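Local coordinates for protein N-acyl-D-glutamate deacylase (Bordetella bronchiseptica, PDB 3GIQ) that hydrolyses the amide bond of N-acyl-D-glutamates, releasing D-glutamate and a carboxylic acid, at a zinc-containing active site, at residues His248-Met253 with Asp280-Pro285; His68-Phe73 with Val97-Ala102. All coordinates share one frame; numbering follows the deposited sequence.

Contact 1: residues His248-Met253 with Asp280-Pro285. With ZN (zinc ion), chain D; G01 (N-[(R)-hydroxy(methyl)phosphoryl]-D-glutamic acid), chain C.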
loop_
_atom_site.group_PDB
_atom_site.type_symbol
_atom_site.label_atom_id
_atom_site.label_comp_id
_atom_site.label_asym_id
_atom_site.label_seq_id
_atom_site.Cartn_x
_atom_site.Cartn_y
_atom_site.Cartn_z
ATOM N N HIS A 248 -6.833 -3.342 -2.472
ATOM C CA HIS A 248 -7.408 -2.527 -3.542
ATOM C C HIS A 248 -8.762 -3.037 -4.018
ATOM O O HIS A 248 -8.936 -3.385 -5.186
ATOM C CB HIS A 248 -6.428 -2.436 -4.726
ATOM C CG HIS A 248 -5.879 -3.757 -5.177
ATOM N ND1 HIS A 248 -6.682 -4.819 -5.537
ATOM C CD2 HIS A 248 -4.603 -4.169 -5.376
ATOM C CE1 HIS A 248 -5.927 -5.826 -5.941
ATOM N NE2 HIS A 248 -4.661 -5.457 -5.852
ATOM N N HIS A 249 -9.726 -3.066 -3.105
ATOM C CA HIS A 249 -11.056 -3.560 -3.443
ATOM C C HIS A 249 -11.686 -2.720 -4.542
ATOM O O HIS A 249 -11.668 -1.488 -4.492
ATOM C CB HIS A 249 -11.955 -3.584 -2.208
ATOM C CG HIS A 249 -13.231 -4.336 -2.420
ATOM N ND1 HIS A 249 -13.288 -5.505 -3.148
ATOM C CD2 HIS A 249 -14.494 -4.090 -2.003
ATOM C CE1 HIS A 249 -14.533 -5.946 -3.173
ATOM N NE2 HIS A 249 -15.285 -5.106 -2.484
ATOM N N LYS A 250 -12.259 -3.400 -5.528
ATOM C CA LYS A 250 -12.849 -2.725 -6.675
ATOM C C LYS A 250 -13.756 -3.673 -7.444
ATOM O O LYS A 250 -13.813 -4.867 -7.154
ATOM C CB LYS A 250 -11.733 -2.291 -7.621
ATOM C CG LYS A 250 -11.026 -3.500 -8.250
ATOM C CD LYS A 250 -9.996 -3.132 -9.314
ATOM C CE LYS A 250 -8.717 -2.594 -8.703
ATOM N NZ LYS A 250 -8.054 -3.596 -7.813
ATOM N N CYS A 251 -14.449 -3.124 -8.438
ATOM C CA CYS A 251 -15.308 -3.899 -9.323
ATOM C C CYS A 251 -14.960 -3.426 -10.734
ATOM O O CYS A 251 -15.248 -2.286 -11.099
ATOM C CB CYS A 251 -16.787 -3.637 -9.028
ATOM S SG CYS A 251 -17.324 -4.254 -7.431
ATOM N N MET A 252 -14.325 -4.300 -11.512
ATOM C CA MET A 252 -13.915 -3.967 -12.870
ATOM C C MET A 252 -14.914 -4.387 -13.942
ATOM O O MET A 252 -15.552 -5.437 -13.835
ATOM C CB MET A 252 -12.557 -4.603 -13.174
ATOM C CG MET A 252 -11.438 -4.094 -12.286
ATOM S SD MET A 252 -9.867 -4.886 -12.678
ATOM C CE MET A 252 -9.420 -4.000 -14.179
ATOM N N MET A 253 -15.012 -3.555 -14.979
ATOM C CA MET A 253 -15.904 -3.759 -16.122
ATOM C C MET A 253 -17.325 -3.291 -15.809
ATOM O O MET A 253 -17.869 -3.590 -14.747
ATOM C CB MET A 253 -15.914 -5.229 -16.554
ATOM C CG MET A 253 -14.526 -5.828 -16.780
ATOM S SD MET A 253 -13.462 -4.849 -17.866
ATOM C CE MET A 253 -14.173 -5.243 -19.484
ATOM N N ASP A 280 -8.742 -1.755 1.527
ATOM C CA ASP A 280 -8.124 -0.500 1.150
ATOM C C ASP A 280 -8.382 -0.208 -0.316
ATOM O O ASP A 280 -8.730 -1.103 -1.089
ATOM C CB ASP A 280 -6.610 -0.516 1.440
ATOM C CG ASP A 280 -5.888 -1.682 0.778
ATOM O OD1 ASP A 280 -5.695 -1.655 -0.456
ATOM O OD2 ASP A 280 -5.510 -2.632 1.503
ATOM N N ILE A 281 -8.244 1.060 -0.679
ATOM C CA ILE A 281 -8.436 1.495 -2.054
ATOM C C ILE A 281 -7.499 2.651 -2.341
ATOM O O ILE A 281 -6.942 3.255 -1.421
ATOM C CB ILE A 281 -9.893 2.011 -2.317
ATOM C CG1 ILE A 281 -10.233 3.193 -1.394
ATOM C CG2 ILE A 281 -10.893 0.894 -2.101
ATOM C CD1 ILE A 281 -9.791 4.565 -1.902
ATOM N N TYR A 282 -7.304 2.923 -3.627
ATOM C CA TYR A 282 -6.543 4.081 -4.066
ATOM C C TYR A 282 -7.686 4.855 -4.729
ATOM O O TYR A 282 -8.589 4.256 -5.319
ATOM C CB TYR A 282 -5.425 3.707 -5.049
ATOM C CG TYR A 282 -5.793 2.694 -6.099
ATOM C CD1 TYR A 282 -6.457 3.077 -7.268
ATOM C CD2 TYR A 282 -5.452 1.352 -5.940
ATOM C CE1 TYR A 282 -6.765 2.145 -8.254
ATOM C CE2 TYR A 282 -5.758 0.410 -6.917
ATOM C CZ TYR A 282 -6.412 0.815 -8.072
ATOM O OH TYR A 282 -6.707 -0.108 -9.043
ATOM N N PRO A 283 -7.679 6.189 -4.618
ATOM C CA PRO A 283 -8.733 7.042 -5.183
ATOM C C PRO A 283 -8.764 7.300 -6.690
ATOM O O PRO A 283 -8.791 8.453 -7.115
ATOM C CB PRO A 283 -8.572 8.324 -4.378
ATOM C CG PRO A 283 -7.077 8.424 -4.259
ATOM C CD PRO A 283 -6.653 6.997 -3.934
ATOM N N TYR A 284 -8.790 6.234 -7.486
ATOM C CA TYR A 284 -8.817 6.356 -8.946
ATOM C C TYR A 284 -9.630 5.227 -9.577
ATOM O O TYR A 284 -9.698 4.121 -9.028
ATOM C CB TYR A 284 -7.399 6.298 -9.511
ATOM C CG TYR A 284 -6.439 7.314 -8.936
ATOM C CD1 TYR A 284 -6.147 8.501 -9.618
ATOM C CD2 TYR A 284 -5.791 7.071 -7.729
ATOM C CE1 TYR A 284 -5.217 9.413 -9.103
ATOM C CE2 TYR A 284 -4.871 7.969 -7.208
ATOM C CZ TYR A 284 -4.583 9.135 -7.897
ATOM O OH TYR A 284 -3.645 10.000 -7.376
ATOM N N PRO A 285 -10.249 5.489 -10.744
ATOM C CA PRO A 285 -11.067 4.515 -11.473
ATOM C C PRO A 285 -10.276 3.706 -12.499
ATOM O O PRO A 285 -10.850 3.054 -13.366
ATOM C CB PRO A 285 -12.124 5.390 -12.127
ATOM C CG PRO A 285 -11.312 6.582 -12.532
ATOM C CD PRO A 285 -10.421 6.838 -11.320
HETATM ZN ZN ZN D . -2.899 -6.560 -6.495
HETATM C CD G01 C . -6.190 -5.426 -12.266
HETATM C CG G01 C . -5.908 -4.857 -10.875
HETATM C CB G01 C . -4.413 -4.537 -10.735
HETATM C CA G01 C . -3.880 -3.903 -9.420
HETATM C C G01 C . -4.543 -2.520 -9.230
HETATM C C6 G01 C . 0.158 -4.628 -8.905
HETATM P P G01 C . -1.527 -4.660 -8.315
HETATM O OPA G01 C . -1.545 -3.916 -6.911
HETATM O OPB G01 C . -1.974 -6.067 -8.174
HETATM N N G01 C . -2.401 -3.755 -9.351
HETATM O O G01 C . -4.018 -1.519 -9.753
HETATM O OXT G01 C . -5.586 -2.500 -8.546
HETATM O OE1 G01 C . -6.206 -4.614 -13.219
HETATM O OE2 G01 C . -6.368 -6.655 -12.336
#

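Contact 2: residues His68-Phe73 with Val97-Ala102. With ZN (zinc ion), chain E.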
loop_
_atom_site.group_PDB
_atom_site.type_symbol
_atom_site.label_atom_id
_atom_site.label_comp_id
_atom_site.label_asym_id
_atom_site.label_seq_id
_atom_site.Cartn_x
_atom_site.Cartn_y
_atom_site.Cartn_z
ATOM N N HIS A 68 4.431 -1.169 -2.887
ATOM C CA HIS A 68 5.191 -2.142 -3.669
ATOM C C HIS A 68 6.607 -1.584 -3.777
ATOM O O HIS A 68 7.317 -1.824 -4.754
ATOM C CB HIS A 68 4.585 -2.318 -5.070
ATOM C CG HIS A 68 3.374 -3.199 -5.099
ATOM N ND1 HIS A 68 3.405 -4.518 -4.700
ATOM C CD2 HIS A 68 2.095 -2.945 -5.464
ATOM C CE1 HIS A 68 2.195 -5.039 -4.816
ATOM N NE2 HIS A 68 1.382 -4.105 -5.278
ATOM N N ASP A 69 7.008 -0.846 -2.745
ATOM C CA ASP A 69 8.323 -0.204 -2.690
ATOM C C ASP A 69 9.398 -1.092 -2.054
ATOM O O ASP A 69 10.451 -0.602 -1.647
ATOM C CB ASP A 69 8.205 1.095 -1.887
ATOM C CG ASP A 69 6.931 1.861 -2.207
ATOM O OD1 ASP A 69 6.913 2.621 -3.198
ATOM O OD2 ASP A 69 5.937 1.681 -1.472
ATOM N N ASP A 70 9.134 -2.392 -1.980
ATOM C CA ASP A 70 10.063 -3.353 -1.371
ATOM C C ASP A 70 11.553 -3.123 -1.631
ATOM O O ASP A 70 12.366 -3.142 -0.700
ATOM C CB ASP A 70 9.729 -4.776 -1.829
ATOM C CG ASP A 70 8.300 -5.167 -1.534
ATOM O OD1 ASP A 70 8.100 -6.178 -0.825
ATOM O OD2 ASP A 70 7.379 -4.473 -2.016
ATOM N N LEU A 71 11.904 -2.916 -2.896
ATOM C CA LEU A 71 13.299 -2.746 -3.301
ATOM C C LEU A 71 13.767 -1.305 -3.471
ATOM O O LEU A 71 14.945 -1.061 -3.751
ATOM C CB LEU A 71 13.536 -3.499 -4.615
ATOM C CG LEU A 71 13.027 -4.945 -4.656
ATOM C CD1 LEU A 71 13.263 -5.541 -6.041
ATOM C CD2 LEU A 71 13.731 -5.766 -3.589
ATOM N N MET A 72 12.856 -0.353 -3.307
ATOM C CA MET A 72 13.201 1.054 -3.475
ATOM C C MET A 72 14.100 1.628 -2.382
ATOM O O MET A 72 14.787 2.626 -2.600
ATOM C CB MET A 72 11.926 1.891 -3.580
ATOM C CG MET A 72 11.061 1.536 -4.780
ATOM S SD MET A 72 11.928 1.771 -6.352
ATOM C CE MET A 72 12.302 0.089 -6.783
ATOM N N PHE A 73 14.101 1.008 -1.209
ATOM C CA PHE A 73 14.926 1.504 -0.119
ATOM C C PHE A 73 16.406 1.424 -0.491
ATOM O O PHE A 73 17.238 2.124 0.080
ATOM C CB PHE A 73 14.593 0.719 1.150
ATOM C CG PHE A 73 13.116 0.683 1.439
ATOM C CD1 PHE A 73 12.417 1.864 1.680
ATOM C CD2 PHE A 73 12.411 -0.511 1.386
ATOM C CE1 PHE A 73 11.034 1.853 1.858
ATOM C CE2 PHE A 73 11.026 -0.536 1.564
ATOM C CZ PHE A 73 10.337 0.648 1.798
ATOM N N VAL A 97 3.697 -10.691 -3.947
ATOM C CA VAL A 97 5.103 -10.478 -4.281
ATOM C C VAL A 97 5.838 -9.627 -3.254
ATOM O O VAL A 97 5.379 -8.545 -2.874
ATOM C CB VAL A 97 5.250 -9.848 -5.684
ATOM C CG1 VAL A 97 4.861 -10.869 -6.745
ATOM C CG2 VAL A 97 4.387 -8.603 -5.801
ATOM N N SER A 98 6.989 -10.125 -2.808
ATOM C CA SER A 98 7.786 -9.439 -1.800
ATOM C C SER A 98 9.289 -9.500 -2.067
ATOM O O SER A 98 9.744 -10.166 -2.996
ATOM C CB SER A 98 7.491 -10.037 -0.422
ATOM O OG SER A 98 7.680 -11.445 -0.438
ATOM N N ALA A 99 10.048 -8.790 -1.240
ATOM C CA ALA A 99 11.501 -8.741 -1.352
ATOM C C ALA A 99 12.138 -10.079 -0.973
ATOM O O ALA A 99 13.230 -10.406 -1.436
ATOM C CB ALA A 99 12.051 -7.632 -0.452
ATOM N N ALA A 100 11.449 -10.842 -0.130
ATOM C CA ALA A 100 11.944 -12.139 0.327
ATOM C C ALA A 100 10.771 -13.062 0.650
ATOM O O ALA A 100 9.669 -12.595 0.918
ATOM C CB ALA A 100 12.811 -11.946 1.568
ATOM N N PRO A 101 10.993 -14.387 0.629
ATOM C CA PRO A 101 12.254 -15.070 0.320
ATOM C C PRO A 101 12.514 -15.110 -1.183
ATOM O O PRO A 101 11.607 -14.907 -1.987
ATOM C CB PRO A 101 12.037 -16.458 0.910
ATOM C CG PRO A 101 10.591 -16.691 0.638
ATOM C CD PRO A 101 9.962 -15.361 1.028
ATOM N N ALA A 102 13.758 -15.378 -1.558
ATOM C CA ALA A 102 14.120 -15.428 -2.965
ATOM C C ALA A 102 13.611 -16.690 -3.652
ATOM O O ALA A 102 13.622 -17.782 -3.076
ATOM C CB ALA A 102 15.637 -15.328 -3.114
HETATM ZN ZN ZN E . -0.586 -4.337 -5.214
HETATM O O HOH W 1 5.117 -5.832 -2.981
#

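Contact 1: residues His248-Met253 with Asp280-Pro285
Lys250 and Tyr282 converge on a single carboxylate oxygen of the bound phosphonamidate, OXT of G01: Lys250 NZ reaches it at 2.8 Å and Tyr282 OH donates to it at 2.7 Å. A long flexible lysine and a phenol suit the place, since both can donate to one oxygen. Bends at chi3 (76°) and chi4 (61°) turn NZ back toward the carbonyl of His248. There NZ also donates to His248 O at 2.8 Å and forms a salt bridge with Glu222, so it has three acceptors. OXT lies in the plane of the Tyr282 ring, at its edge, but over one face of the His248 imidazole, displaced toward its rim. In this amidohydrolase TIM barrel the two segments leave the C-terminal ends of the neighbouring parallel strands 243-246 and 277-281, where the active site of such a barrel lies. His248 NE2 binds zinc at 2.2 Å, and G01 OPB, a phosphoryl oxygen, binds the same ion; His218 and Cys95 complete its ligands. Tyr282 CE2 packs obliquely, 3.7 Å from His248 CB. On the backbone side, Asp280 OD1 accepts from His248 N at 2.9 Å, met from above the carboxylate plane, while Asp280 O takes His249 N at 3.0 Å, nearly in line with its C=O.

Contact 2: residues His68-Phe73 with Val97-Ala102
The imidazole of His68 meets Val97 obliquely, neither face-on nor edge-on, with CE1 4.3 Å from Val97 CG2; of the nitrogens on the two sides of CE1, NE2 binds zinc at 2.0 Å and ND1 donates to a water. His66 and Cys95 also bind this ion, and His66 and His68 form the His-X-His metal motif that follows the first barrel strand in amidohydrolases. Histidine suits the place because one nitrogen can ligate while the other carries a proton. The bridging water ties the segments together: it accepts from His68 ND1 and donates to Asp70 OD2, each at 2.8 Å, and donates to Val97 O at 2.7 Å. Asp70 is thus a second-shell residue that, through the water, steadies the zinc ligand. With its CG beside the backbone N (chi1 -56°), Asp70 also turns OD1 to the other segment. Small Ala99 lets the segments approach, its CB touching Asp70 CB at 3.9 Å and Leu71 CD2 at 4.0 Å. Ala99 N gives Asp70 OD1 a weak hydrogen bond, 3.3 Å long and bent to 126° at the hydrogen.

How the contacts relate
Both contacts belong to the same TIM barrel and face one active site from opposite sides of the chain's centre, with centres about 23 Å apart and nearest atoms about 6 Å apart, without touching. They come in series: contact 2 closes before contact 1 opens. Contact 2 joins the loops after strands 57-64 and 87-92, and contact 1 joins the loop after strand 243-246 to the end of strand 277-281 and the loop after it, so each links neighbouring parallel strands. Each supplies a histidine to a different zinc ion, while Cys95, just ahead of 97-102, binds both. The bound phosphonamidate touches both contacts, so sequence-distant loops build one dinuclear zinc site and, probably, the substrate pocket.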